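Local coordinates for RNA-binding protein RO60 (Deinococcus radiodurans, PDB 2NVO) that binds several small RNAs that accumulate during recovery from ultraviolet irradiation and contributes to the bacterium's resistance to it, at residues T45-L50 against A102-A107; W172-K177 against R221-H226; A297-L302 against V340-D345; L353-V358 against S396-R401. All coordinates share one frame; numbering follows the deposited sequence.

In the fold
The four contacts follow one another along the chain, each closing before the next opens. Contacts 1, 2 and 3 join helices of the TROVE horseshoe, built from HEAT-like repeats: 40-50 with 100-112, 166-175 with 219-229, and 292-302 with 341-354. In contact 4, Phe355 and Val358 of 353-358, the segment in which helix 341-354 runs out, meet helix 388-402 of the VWFA-like domain. Centres of contacts 1 and 3 lie about 40 Å apart, on opposite sides of the chain's centre, as do those of contacts 2 and 4. Contacts 3 and 4, sharing helix 341-354, are about 21 Å apart between centres, consistent with this helix leading from the horseshoe into the domain that closes the ring.

Contact 1. Residues T45-L50 against A102-A107; sequences TRFLVL and ALLVLA
A buried helix-helix contact whose side chains are all apolar joins Phe47 and Leu48 of helix 40-50 to Ala102, Leu104 and Val105 of helix 100-112, within the TROVE horseshoe of HEAT-like helical repeats. The short axes pass 10.0 Å apart at their closest, and their N-to-C directions differ by 130°, so the helices run broadly antiparallel but steeply inclined. The backbones come nearest at Leu48 and Ala102, whose CA atoms are 5.8 Å apart.

Val105 CG2 is the shared methyl. It lies 3.8 Å from Leu48 CD2 and the same distance from Phe47 CE2, reaching the ring obliquely. Phe47 and Val105 run alongside in opposing senses, while Leu48 lies roughly square to Val105. With Phe47 CG anti to its own nitrogen (chi1 171°), the ring projects toward helix 100-112 and also brings its CZ corner to Leu104 CD2, a methyl lying near the ring plane at its edge. Thr87 and Val90 belong to the intervening helix 80-93; Thr87 touches both Leu48 and Val105, and Val90 touches Leu48, which places this helix beside the junction. Helix 133-143 also reaches Leu104, through Phe142.

No direct hydrogen bond crosses between the segments, but one water spans them. It donates to Leu48 O at 2.9 Å and accepts a weak bond from Ala102 N. Beside this polar bridge, Leu48 CD2 packs against the backbone itself, 3.7 Å from Ala102 CA.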
loop_
_atom_site.group_PDB
_atom_site.type_symbol
_atom_site.label_atom_id
_atom_site.label_comp_id
_atom_site.label_asym_id
_atom_site.label_seq_id
_atom_site.Cartn_x
_atom_site.Cartn_y
_atom_site.Cartn_z
ATOM N N THR A 45 14.537 4.116 10.897
ATOM C CA THR A 45 13.957 4.235 9.563
ATOM C C THR A 45 13.337 2.896 9.151
ATOM O O THR A 45 12.239 2.849 8.585
ATOM C CB THR A 45 14.996 4.687 8.501
ATOM O OG1 THR A 45 15.312 6.073 8.690
ATOM C CG2 THR A 45 14.438 4.518 7.103
ATOM N N ARG A 46 14.031 1.807 9.454
ATOM C CA ARG A 46 13.502 0.492 9.109
ATOM C C ARG A 46 12.177 0.235 9.812
ATOM O O ARG A 46 11.242 -0.278 9.221
ATOM C CB ARG A 46 14.490 -0.624 9.430
ATOM C CG ARG A 46 13.988 -1.997 8.974
ATOM C CD ARG A 46 15.098 -3.043 8.990
ATOM N NE ARG A 46 16.061 -2.804 7.922
ATOM C CZ ARG A 46 16.990 -3.673 7.536
ATOM N NH1 ARG A 46 17.088 -4.851 8.138
ATOM N NH2 ARG A 46 17.823 -3.360 6.543
ATOM N N PHE A 47 12.108 0.593 11.088
ATOM C CA PHE A 47 10.878 0.437 11.838
ATOM C C PHE A 47 9.758 1.299 11.248
ATOM O O PHE A 47 8.599 0.882 11.184
ATOM C CB PHE A 47 11.112 0.783 13.309
ATOM C CG PHE A 47 9.856 0.852 14.116
ATOM C CD1 PHE A 47 9.365 -0.277 14.758
ATOM C CD2 PHE A 47 9.163 2.044 14.236
ATOM C CE1 PHE A 47 8.188 -0.214 15.501
ATOM C CE2 PHE A 47 7.990 2.108 14.975
ATOM C CZ PHE A 47 7.513 0.981 15.608
ATOM N N LEU A 48 10.105 2.505 10.828
ATOM C CA LEU A 48 9.131 3.422 10.234
ATOM C C LEU A 48 8.558 2.932 8.907
ATOM O O LEU A 48 7.390 3.153 8.614
ATOM C CB LEU A 48 9.759 4.796 10.035
ATOM C CG LEU A 48 10.034 5.560 11.326
ATOM C CD1 LEU A 48 10.885 6.788 11.044
ATOM C CD2 LEU A 48 8.707 5.952 11.969
ATOM N N VAL A 49 9.377 2.267 8.103
ATOM C CA VAL A 49 8.913 1.772 6.808
ATOM C C VAL A 49 8.190 0.439 6.913
ATOM O O VAL A 49 7.111 0.267 6.359
ATOM C CB VAL A 49 10.077 1.613 5.800
ATOM C CG1 VAL A 49 9.607 0.859 4.544
ATOM C CG2 VAL A 49 10.649 2.961 5.441
ATOM N N LEU A 50 8.802 -0.514 7.603
ATOM C CA LEU A 50 8.253 -1.862 7.679
ATOM C C LEU A 50 7.175 -1.980 8.744
ATOM O O LEU A 50 6.269 -2.784 8.613
ATOM C CB LEU A 50 9.359 -2.878 7.965
ATOM C CG LEU A 50 10.475 -2.931 6.924
ATOM C CD1 LEU A 50 11.470 -4.035 7.257
ATOM C CD2 LEU A 50 9.886 -3.123 5.549
ATOM N N ALA A 102 4.901 5.995 11.818
ATOM C CA ALA A 102 5.331 7.383 11.971
ATOM C C ALA A 102 4.400 8.133 12.920
ATOM O O ALA A 102 4.842 8.991 13.693
ATOM C CB ALA A 102 5.392 8.080 10.619
ATOM N N LEU A 103 3.114 7.797 12.866
ATOM C CA LEU A 103 2.132 8.359 13.784
ATOM C C LEU A 103 2.405 7.935 15.223
ATOM O O LEU A 103 2.302 8.751 16.137
ATOM C CB LEU A 103 0.720 7.950 13.371
ATOM C CG LEU A 103 0.285 8.544 12.032
ATOM C CD1 LEU A 103 -1.062 7.984 11.595
ATOM C CD2 LEU A 103 0.233 10.062 12.142
ATOM N N LEU A 104 2.775 6.667 15.408
ATOM C CA LEU A 104 3.060 6.111 16.728
ATOM C C LEU A 104 4.306 6.741 17.309
ATOM O O LEU A 104 4.321 7.149 18.461
ATOM C CB LEU A 104 3.261 4.595 16.645
ATOM C CG LEU A 104 3.889 3.905 17.861
ATOM C CD1 LEU A 104 3.088 4.206 19.137
ATOM C CD2 LEU A 104 4.015 2.396 17.667
ATOM N N VAL A 105 5.354 6.811 16.501
ATOM C CA VAL A 105 6.604 7.417 16.933
ATOM C C VAL A 105 6.396 8.879 17.308
ATOM O O VAL A 105 6.889 9.339 18.336
ATOM C CB VAL A 105 7.683 7.297 15.849
ATOM C CG1 VAL A 105 8.865 8.168 16.198
ATOM C CG2 VAL A 105 8.127 5.836 15.711
ATOM N N LEU A 106 5.644 9.593 16.478
ATOM C CA LEU A 106 5.330 10.994 16.725
ATOM C C LEU A 106 4.589 11.174 18.042
ATOM O O LEU A 106 4.907 12.080 18.817
ATOM C CB LEU A 106 4.520 11.603 15.577
ATOM C CG LEU A 106 4.483 13.139 15.593
ATOM C CD1 LEU A 106 5.816 13.751 15.146
ATOM C CD2 LEU A 106 3.356 13.677 14.728
ATOM N N ALA A 107 3.606 10.312 18.297
ATOM C CA ALA A 107 2.917 10.324 19.574
ATOM C C ALA A 107 3.885 10.135 20.731
ATOM O O ALA A 107 3.801 10.855 21.726
ATOM C CB ALA A 107 1.817 9.262 19.613
HETATM O O HOH W 1 5.371 5.270 8.717
#

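Contact 2. Residues W172-K177 against R221-H226; sequences WAVKYK and RVIEGH
Val174 lies over one face of the His226 imidazole, and this CH-pi contact forms the tight part of a junction between helices 166-175 and 219-229 in the TROVE horseshoe of HEAT-like repeats. Val174 CB is 3.7 Å from the ring centroid and 15° off the ring normal, evidence for a face-on approach rather than an edge contact. The two side chains stand nearly perpendicular. Both valine methyls join in: CG2 sits 3.7 Å from His226 NE2, while CG1 lies over the CB end of the histidine. Val174 CG2 stands between its own nitrogen and carbonyl carbon, leaving CG1 beside the nitrogen (chi1 -60°); this rotation sets the two methyls along the histidine from CB to NE2. In the ring plane, at its edge, lies Val222 O, and beyond the segments Leu247, Pro248 and Ala251 also touch His226.

The packing is looser around Ile223, where Ala173 CB meets CD1 at 4.3 Å. Helix 198-209 adjoins this side, with Met207 against Ala173 and Val203 and Phe206 against Ile223. Lys175 marks the solvent side: it is exposed, the end of its side chain leads away from helix 219-229, and its ammonium makes a weak bond to Tyr176 OH and a long, weak ion pair with Glu250. The region is assigned to RNA binding by similarity, although the contact itself is made by van der Waals and CH-pi packing. No hydrogen bond crosses it, and Val174 CG1 approaches the backbone at Ile223 CA to 4.1 Å.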
loop_
_atom_site.group_PDB
_atom_site.type_symbol
_atom_site.label_atom_id
_atom_site.label_comp_id
_atom_site.label_asym_id
_atom_site.label_seq_id
_atom_site.Cartn_x
_atom_site.Cartn_y
_atom_site.Cartn_z
ATOM N N TRP A 172 -13.180 16.451 5.966
ATOM C CA TRP A 172 -13.093 15.698 7.216
ATOM C C TRP A 172 -14.477 15.563 7.830
ATOM O O TRP A 172 -14.800 14.530 8.416
ATOM C CB TRP A 172 -12.157 16.382 8.215
ATOM C CG TRP A 172 -10.691 16.257 7.883
ATOM C CD1 TRP A 172 -10.142 16.005 6.655
ATOM C CD2 TRP A 172 -9.591 16.408 8.788
ATOM N NE1 TRP A 172 -8.772 15.976 6.745
ATOM C CE2 TRP A 172 -8.407 16.227 8.044
ATOM C CE3 TRP A 172 -9.492 16.685 10.158
ATOM C CZ2 TRP A 172 -7.141 16.311 8.620
ATOM C CZ3 TRP A 172 -8.232 16.775 10.730
ATOM C CH2 TRP A 172 -7.074 16.578 9.966
ATOM N N ALA A 173 -15.300 16.600 7.677
ATOM C CA ALA A 173 -16.631 16.611 8.285
ATOM C C ALA A 173 -17.561 15.547 7.705
ATOM O O ALA A 173 -18.492 15.098 8.378
ATOM C CB ALA A 173 -17.270 17.991 8.165
ATOM N N VAL A 174 -17.314 15.152 6.458
ATOM C CA VAL A 174 -18.210 14.224 5.774
ATOM C C VAL A 174 -17.579 12.848 5.572
ATOM O O VAL A 174 -18.275 11.856 5.397
ATOM C CB VAL A 174 -18.662 14.774 4.401
ATOM C CG1 VAL A 174 -19.395 16.092 4.569
ATOM C CG2 VAL A 174 -17.474 14.944 3.477
ATOM N N LYS A 175 -16.258 12.792 5.601
ATOM C CA LYS A 175 -15.556 11.569 5.246
ATOM C C LYS A 175 -14.768 10.951 6.408
ATOM O O LYS A 175 -14.676 9.725 6.514
ATOM C CB LYS A 175 -14.655 11.813 4.027
ATOM C CG LYS A 175 -13.545 10.789 3.839
ATOM C CD LYS A 175 -12.535 11.261 2.797
ATOM C CE LYS A 175 -12.474 10.329 1.605
ATOM N NZ LYS A 175 -11.661 9.126 1.933
ATOM N N TYR A 176 -14.214 11.784 7.286
ATOM C CA TYR A 176 -13.370 11.275 8.372
ATOM C C TYR A 176 -13.964 11.541 9.762
ATOM O O TYR A 176 -13.228 11.850 10.705
ATOM C CB TYR A 176 -11.960 11.879 8.298
ATOM C CG TYR A 176 -11.253 11.697 6.969
ATOM C CD1 TYR A 176 -10.808 10.442 6.555
ATOM C CD2 TYR A 176 -11.007 12.786 6.136
ATOM C CE1 TYR A 176 -10.151 10.273 5.335
ATOM C CE2 TYR A 176 -10.353 12.628 4.910
ATOM C CZ TYR A 176 -9.927 11.373 4.518
ATOM O OH TYR A 176 -9.278 11.217 3.310
ATOM N N LYS A 177 -15.285 11.402 9.880
ATOM C CA LYS A 177 -15.997 11.734 11.106
ATOM C C LYS A 177 -15.476 10.980 12.332
ATOM O O LYS A 177 -15.360 11.544 13.422
ATOM C CB LYS A 177 -17.493 11.516 10.930
ATOM N N ARG A 221 -21.694 23.489 0.970
ATOM C CA ARG A 221 -22.399 22.875 -0.136
ATOM C C ARG A 221 -22.164 21.374 -0.097
ATOM O O ARG A 221 -23.115 20.593 -0.074
ATOM C CB ARG A 221 -21.923 23.468 -1.463
ATOM C CG ARG A 221 -22.937 23.370 -2.590
ATOM C CD ARG A 221 -22.518 24.230 -3.774
ATOM N NE ARG A 221 -22.311 25.623 -3.382
ATOM C CZ ARG A 221 -23.190 26.600 -3.593
ATOM N NH1 ARG A 221 -24.341 26.348 -4.204
ATOM N NH2 ARG A 221 -22.911 27.836 -3.196
ATOM N N VAL A 222 -20.897 20.970 -0.066
ATOM C CA VAL A 222 -20.574 19.547 0.005
ATOM C C VAL A 222 -21.179 18.931 1.264
ATOM O O VAL A 222 -21.611 17.780 1.255
ATOM C CB VAL A 222 -19.052 19.270 -0.056
ATOM C CG1 VAL A 222 -18.412 20.093 -1.159
ATOM C CG2 VAL A 222 -18.391 19.556 1.278
ATOM N N ILE A 223 -21.233 19.712 2.337
ATOM C CA ILE A 223 -21.849 19.246 3.570
ATOM C C ILE A 223 -23.359 19.029 3.410
ATOM O O ILE A 223 -23.877 17.957 3.727
ATOM C CB ILE A 223 -21.542 20.190 4.742
ATOM C CG1 ILE A 223 -20.038 20.188 5.023
ATOM C CG2 ILE A 223 -22.336 19.781 5.983
ATOM C CD1 ILE A 223 -19.632 20.996 6.244
ATOM N N GLU A 224 -24.064 20.032 2.898
ATOM C CA GLU A 224 -25.498 19.894 2.665
ATOM C C GLU A 224 -25.773 18.699 1.762
ATOM O O GLU A 224 -26.675 17.899 2.020
ATOM C CB GLU A 224 -26.072 21.163 2.031
ATOM C CG GLU A 224 -27.585 21.121 1.846
ATOM C CD GLU A 224 -28.163 22.453 1.415
ATOM O OE1 GLU A 224 -27.709 22.998 0.386
ATOM O OE2 GLU A 224 -29.076 22.953 2.106
ATOM N N GLY A 225 -24.977 18.589 0.703
ATOM C CA GLY A 225 -25.103 17.505 -0.248
ATOM C C GLY A 225 -24.975 16.143 0.402
ATOM O O GLY A 225 -25.785 15.255 0.139
ATOM N N HIS A 226 -23.958 15.977 1.244
ATOM C CA HIS A 226 -23.749 14.716 1.949
ATOM C C HIS A 226 -24.896 14.424 2.907
ATOM O O HIS A 226 -25.303 13.274 3.072
ATOM C CB HIS A 226 -22.413 14.713 2.700
ATOM C CG HIS A 226 -21.273 14.149 1.905
ATOM N ND1 HIS A 226 -20.995 12.799 1.858
ATOM C CD2 HIS A 226 -20.348 14.751 1.123
ATOM C CE1 HIS A 226 -19.946 12.597 1.082
ATOM N NE2 HIS A 226 -19.532 13.761 0.622
#

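Contact 3. Residues A297-L302 against V340-D345; sequences AVIERL and VPRVVD
In the later part of the TROVE horseshoe of HEAT-like repeats, Val298, Ile299 and Leu302 of helix 292-302 pack on Arg342 and Val343 at the start of helix 341-354. The short axes are almost parallel, 6° apart in direction and 9.6 Å apart at closest approach. Ile299 and Val343 mark the nearest backbone point, with their CA atoms 5.9 Å from each other.

Val343 supplies the buried half. Its CG1 takes Leu302 CD1 at 3.9 Å and also meets Val298 CG1 more distantly. Its other methyl, CG2, faces Ile299 CG1 at 4.3 Å. Tyr325 of helix 315-326 touches Val343 from outside the pair, and Leu278, Leu271 and Leu275 of helix 271-283 back Val298 and Leu302.

Arg342 supplies the exposed half. Its chain bends at chi3 (68°), bringing the guanidinium back over Ile299, whose CD1 lies against one face of the flat group, a pose that crystal packing may influence. The same methyl is 3.7 Å from Arg342 O and also borders Arg342 CB, so the methyl rests between the arginine's carbonyl, CB and guanidinium. Glu300 OE2 remains 6.7 Å from Arg342 NH2, too far for a salt bridge. The methyl meets the guanidinium face by van der Waals contact, Ile299 CD1 lying 3.6 Å from Arg342 NH1.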
loop_
_atom_site.group_PDB
_atom_site.type_symbol
_atom_site.label_atom_id
_atom_site.label_comp_id
_atom_site.label_asym_id
_atom_site.label_seq_id
_atom_site.Cartn_x
_atom_site.Cartn_y
_atom_site.Cartn_z
ATOM N N ALA A 297 -15.483 3.227 -23.881
ATOM C CA ALA A 297 -15.003 4.319 -23.051
ATOM C C ALA A 297 -14.162 3.765 -21.901
ATOM O O ALA A 297 -13.152 4.353 -21.517
ATOM C CB ALA A 297 -16.174 5.138 -22.514
ATOM N N VAL A 298 -14.583 2.633 -21.340
ATOM C CA VAL A 298 -13.755 2.013 -20.289
ATOM C C VAL A 298 -12.412 1.555 -20.870
ATOM O O VAL A 298 -11.360 1.875 -20.330
ATOM C CB VAL A 298 -14.501 0.860 -19.578
ATOM C CG1 VAL A 298 -13.544 0.040 -18.677
ATOM C CG2 VAL A 298 -15.647 1.423 -18.742
ATOM N N ILE A 299 -12.446 0.840 -21.989
ATOM C CA ILE A 299 -11.212 0.400 -22.637
ATOM C C ILE A 299 -10.234 1.548 -22.866
ATOM O O ILE A 299 -9.049 1.419 -22.581
ATOM C CB ILE A 299 -11.490 -0.350 -23.945
ATOM C CG1 ILE A 299 -12.176 -1.685 -23.629
ATOM C CG2 ILE A 299 -10.192 -0.595 -24.746
ATOM C CD1 ILE A 299 -12.787 -2.346 -24.856
ATOM N N GLU A 300 -10.733 2.676 -23.371
ATOM C CA GLU A 300 -9.868 3.829 -23.629
ATOM C C GLU A 300 -9.213 4.380 -22.360
ATOM O O GLU A 300 -8.057 4.792 -22.373
ATOM C CB GLU A 300 -10.638 4.945 -24.363
ATOM C CG GLU A 300 -11.122 4.540 -25.749
ATOM C CD GLU A 300 -9.991 4.079 -26.661
ATOM O OE1 GLU A 300 -8.860 4.587 -26.509
ATOM O OE2 GLU A 300 -10.224 3.210 -27.531
ATOM N N ARG A 301 -9.948 4.407 -21.266
ATOM C CA ARG A 301 -9.358 4.866 -20.016
ATOM C C ARG A 301 -8.318 3.876 -19.470
ATOM O O ARG A 301 -7.288 4.280 -18.955
ATOM C CB ARG A 301 -10.450 5.122 -18.981
ATOM C CG ARG A 301 -11.494 6.115 -19.467
ATOM C CD ARG A 301 -12.643 6.201 -18.502
ATOM N NE ARG A 301 -12.158 6.575 -17.179
ATOM C CZ ARG A 301 -12.944 6.967 -16.187
ATOM N NH1 ARG A 301 -14.256 7.052 -16.375
ATOM N NH2 ARG A 301 -12.419 7.280 -15.014
ATOM N N LEU A 302 -8.605 2.584 -19.599
ATOM C CA LEU A 302 -7.758 1.534 -19.040
ATOM C C LEU A 302 -6.406 1.454 -19.734
ATOM O O LEU A 302 -5.419 1.004 -19.148
ATOM C CB LEU A 302 -8.461 0.180 -19.158
ATOM C CG LEU A 302 -9.673 -0.005 -18.251
ATOM C CD1 LEU A 302 -10.311 -1.364 -18.493
ATOM C CD2 LEU A 302 -9.227 0.165 -16.806
ATOM N N VAL A 340 -17.030 -8.378 -19.378
ATOM C CA VAL A 340 -16.910 -8.119 -20.808
ATOM C C VAL A 340 -15.524 -8.497 -21.292
ATOM O O VAL A 340 -14.542 -7.933 -20.831
ATOM C CB VAL A 340 -17.116 -6.624 -21.132
ATOM C CG1 VAL A 340 -16.939 -6.402 -22.616
ATOM C CG2 VAL A 340 -18.481 -6.154 -20.659
ATOM N N PRO A 341 -15.441 -9.440 -22.241
ATOM C CA PRO A 341 -14.161 -9.989 -22.697
ATOM C C PRO A 341 -13.170 -8.927 -23.161
ATOM O O PRO A 341 -12.007 -8.971 -22.767
ATOM C CB PRO A 341 -14.566 -10.888 -23.864
ATOM C CG PRO A 341 -15.950 -11.325 -23.513
ATOM C CD PRO A 341 -16.582 -10.111 -22.885
ATOM N N ARG A 342 -13.615 -7.976 -23.976
ATOM C CA ARG A 342 -12.679 -6.984 -24.498
ATOM C C ARG A 342 -12.159 -6.045 -23.403
ATOM O O ARG A 342 -11.136 -5.392 -23.584
ATOM C CB ARG A 342 -13.294 -6.212 -25.684
ATOM C CG ARG A 342 -13.250 -6.996 -26.999
ATOM C CD ARG A 342 -13.969 -6.283 -28.157
ATOM N NE ARG A 342 -13.264 -5.071 -28.546
ATOM C CZ ARG A 342 -13.658 -3.847 -28.227
ATOM N NH1 ARG A 342 -14.773 -3.674 -27.536
ATOM N NH2 ARG A 342 -12.943 -2.798 -28.618
ATOM N N VAL A 343 -12.861 -5.972 -22.273
ATOM C CA VAL A 343 -12.372 -5.202 -21.124
ATOM C C VAL A 343 -11.277 -6.011 -20.433
ATOM O O VAL A 343 -10.223 -5.483 -20.095
ATOM C CB VAL A 343 -13.498 -4.852 -20.112
ATOM C CG1 VAL A 343 -12.931 -4.246 -18.844
ATOM C CG2 VAL A 343 -14.518 -3.882 -20.737
ATOM N N VAL A 344 -11.536 -7.302 -20.240
ATOM C CA VAL A 344 -10.497 -8.209 -19.757
ATOM C C VAL A 344 -9.257 -8.091 -20.628
ATOM O O VAL A 344 -8.137 -8.009 -20.128
ATOM C CB VAL A 344 -10.980 -9.666 -19.757
ATOM C CG1 VAL A 344 -9.792 -10.612 -19.582
ATOM C CG2 VAL A 344 -12.010 -9.863 -18.660
ATOM N N ASP A 345 -9.472 -8.054 -21.940
ATOM C CA ASP A 345 -8.388 -7.885 -22.908
ATOM C C ASP A 345 -7.620 -6.589 -22.698
ATOM O O ASP A 345 -6.401 -6.554 -22.818
ATOM C CB ASP A 345 -8.934 -7.870 -24.338
ATOM C CG ASP A 345 -9.140 -9.255 -24.912
ATOM O OD1 ASP A 345 -8.582 -10.232 -24.365
ATOM O OD2 ASP A 345 -9.863 -9.358 -25.928
#

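Contact 4. Residues L353-V358 against S396-R401; sequences LAFGNV and SLIALR
Phe355 carries most of this contact, meeting Leu397, Ile398 and Arg401 of helix 388-402, while Val358 adds a smaller touch farther along the chain. At the ring edge, Phe355 CE1 meets the helix backbone: it is 3.3 Å from Ile398 N, with Leu397 C also near the ring plane. Ile398 CG1 lies 3.5 Å from Phe355 CE1, above the rim on the face opposite the arginine, and Leu397 CB is 3.9 Å from the same carbon. Placing CG beside its own nitrogen (chi1 -80°) directs the Phe355 ring into this position. Val358 CG1 reaches Ile398 CG2 at 4.1 Å. Pro315 touches Phe355, Val358 and Ile398 alike, and Phe351 meets the Phe355 ring edge-to-face.

The second kind of interaction is cation-pi. Arg401 runs extended from CG to NE, its CD 3.7 Å from Phe355 CD1, and brings its guanidinium over a ring face. Arg401 CZ is 4.7 Å from the Phe355 centroid and 20° off the normal, with NH1 above the ring centre. The two planes are inclined by 44°, so the groups are not stacked flat. A hydrogen bond from Arg401 NE to Pro422 O helps fix the head.

No hydrogen bond joins the segments directly. The other side of helix 388-402 packs on the central sheet, with Ser396 and Ala399 against Leu367 of strand 364-369. This layering of helix on parallel strands is characteristic of the VWFA-like fold, here met by Phe355 and Val358, which follow in the chain from helix 341-354.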
loop_
_atom_site.group_PDB
_atom_site.type_symbol
_atom_site.label_atom_id
_atom_site.label_comp_id
_atom_site.label_asym_id
_atom_site.label_seq_id
_atom_site.Cartn_x
_atom_site.Cartn_y
_atom_site.Cartn_z
ATOM N N LEU A 353 1.589 -2.048 -20.570
ATOM C CA LEU A 353 1.874 -0.607 -20.613
ATOM C C LEU A 353 2.396 -0.075 -19.289
ATOM O O LEU A 353 3.172 0.880 -19.252
ATOM C CB LEU A 353 0.623 0.178 -21.026
ATOM C CG LEU A 353 0.094 -0.100 -22.432
ATOM C CD1 LEU A 353 -1.281 0.542 -22.661
ATOM C CD2 LEU A 353 1.098 0.388 -23.462
ATOM N N ALA A 354 1.992 -0.702 -18.194
ATOM C CA ALA A 354 2.387 -0.236 -16.871
ATOM C C ALA A 354 3.870 -0.484 -16.545
ATOM O O ALA A 354 4.414 0.159 -15.664
ATOM C CB ALA A 354 1.466 -0.845 -15.777
ATOM N N PHE A 355 4.514 -1.410 -17.247
ATOM C CA PHE A 355 5.939 -1.669 -17.036
ATOM C C PHE A 355 6.773 -0.400 -17.204
ATOM O O PHE A 355 7.748 -0.187 -16.490
ATOM C CB PHE A 355 6.455 -2.723 -18.007
ATOM C CG PHE A 355 6.134 -4.124 -17.607
ATOM C CD1 PHE A 355 7.140 -4.994 -17.220
ATOM C CD2 PHE A 355 4.823 -4.585 -17.629
ATOM C CE1 PHE A 355 6.836 -6.298 -16.855
ATOM C CE2 PHE A 355 4.527 -5.887 -17.282
ATOM C CZ PHE A 355 5.533 -6.740 -16.891
ATOM N N GLY A 356 6.371 0.449 -18.142
ATOM C CA GLY A 356 7.094 1.676 -18.413
ATOM C C GLY A 356 7.105 2.655 -17.262
ATOM O O GLY A 356 7.902 3.597 -17.250
ATOM N N ASN A 357 6.237 2.438 -16.281
ATOM C CA ASN A 357 6.148 3.344 -15.141
ATOM C C ASN A 357 6.619 2.755 -13.803
ATOM O O ASN A 357 6.405 3.348 -12.749
ATOM C CB ASN A 357 4.728 3.899 -15.031
ATOM C CG ASN A 357 4.204 4.435 -16.376
ATOM O OD1 ASN A 357 3.094 4.116 -16.792
ATOM N ND2 ASN A 357 5.024 5.227 -17.065
ATOM N N VAL A 358 7.263 1.590 -13.845
ATOM C CA VAL A 358 7.848 1.006 -12.636
ATOM C C VAL A 358 9.158 1.714 -12.273
ATOM O O VAL A 358 10.038 1.860 -13.117
ATOM C CB VAL A 358 8.136 -0.505 -12.819
ATOM C CG1 VAL A 358 9.002 -1.035 -11.687
ATOM C CG2 VAL A 358 6.831 -1.290 -12.914
ATOM N N SER A 396 9.160 -11.405 -12.300
ATOM C CA SER A 396 10.332 -11.741 -13.123
ATOM C C SER A 396 10.342 -10.893 -14.393
ATOM O O SER A 396 11.353 -10.269 -14.726
ATOM C CB SER A 396 10.319 -13.216 -13.510
ATOM O OG SER A 396 10.585 -14.046 -12.386
ATOM N N LEU A 397 9.202 -10.849 -15.079
ATOM C CA LEU A 397 9.061 -10.006 -16.264
ATOM C C LEU A 397 9.383 -8.545 -15.959
ATOM O O LEU A 397 10.115 -7.877 -16.724
ATOM C CB LEU A 397 7.673 -10.125 -16.862
ATOM C CG LEU A 397 7.402 -11.461 -17.537
ATOM C CD1 LEU A 397 5.959 -11.478 -17.988
ATOM C CD2 LEU A 397 8.386 -11.695 -18.727
ATOM N N ILE A 398 8.848 -8.053 -14.849
ATOM C CA ILE A 398 9.173 -6.700 -14.380
ATOM C C ILE A 398 10.668 -6.454 -14.213
ATOM O O ILE A 398 11.191 -5.453 -14.716
ATOM C CB ILE A 398 8.443 -6.354 -13.071
ATOM C CG1 ILE A 398 6.950 -6.180 -13.349
ATOM C CG2 ILE A 398 9.009 -5.071 -12.471
ATOM C CD1 ILE A 398 6.088 -5.845 -12.119
ATOM N N ALA A 399 11.352 -7.343 -13.488
ATOM C CA ALA A 399 12.801 -7.233 -13.316
ATOM C C ALA A 399 13.527 -7.261 -14.665
ATOM O O ALA A 399 14.320 -6.364 -14.970
ATOM C CB ALA A 399 13.328 -8.323 -12.407
ATOM N N LEU A 400 13.233 -8.282 -15.468
ATOM C CA LEU A 400 13.858 -8.435 -16.773
ATOM C C LEU A 400 13.704 -7.193 -17.647
ATOM O O LEU A 400 14.634 -6.812 -18.347
ATOM C CB LEU A 400 13.333 -9.685 -17.475
ATOM C CG LEU A 400 13.892 -10.961 -16.833
ATOM C CD1 LEU A 400 13.039 -12.177 -17.140
ATOM C CD2 LEU A 400 15.354 -11.195 -17.246
ATOM N N ARG A 401 12.547 -6.549 -17.574
ATOM C CA ARG A 401 12.262 -5.397 -18.414
ATOM C C ARG A 401 12.710 -4.047 -17.832
ATOM O O ARG A 401 12.778 -3.070 -18.562
ATOM C CB ARG A 401 10.767 -5.346 -18.775
ATOM C CG ARG A 401 10.346 -6.463 -19.729
ATOM C CD ARG A 401 8.898 -6.336 -20.211
ATOM N NE ARG A 401 8.469 -7.590 -20.838
ATOM C CZ ARG A 401 7.209 -7.997 -20.969
ATOM N NH1 ARG A 401 6.214 -7.241 -20.525
ATOM N NH2 ARG A 401 6.943 -9.175 -21.536
#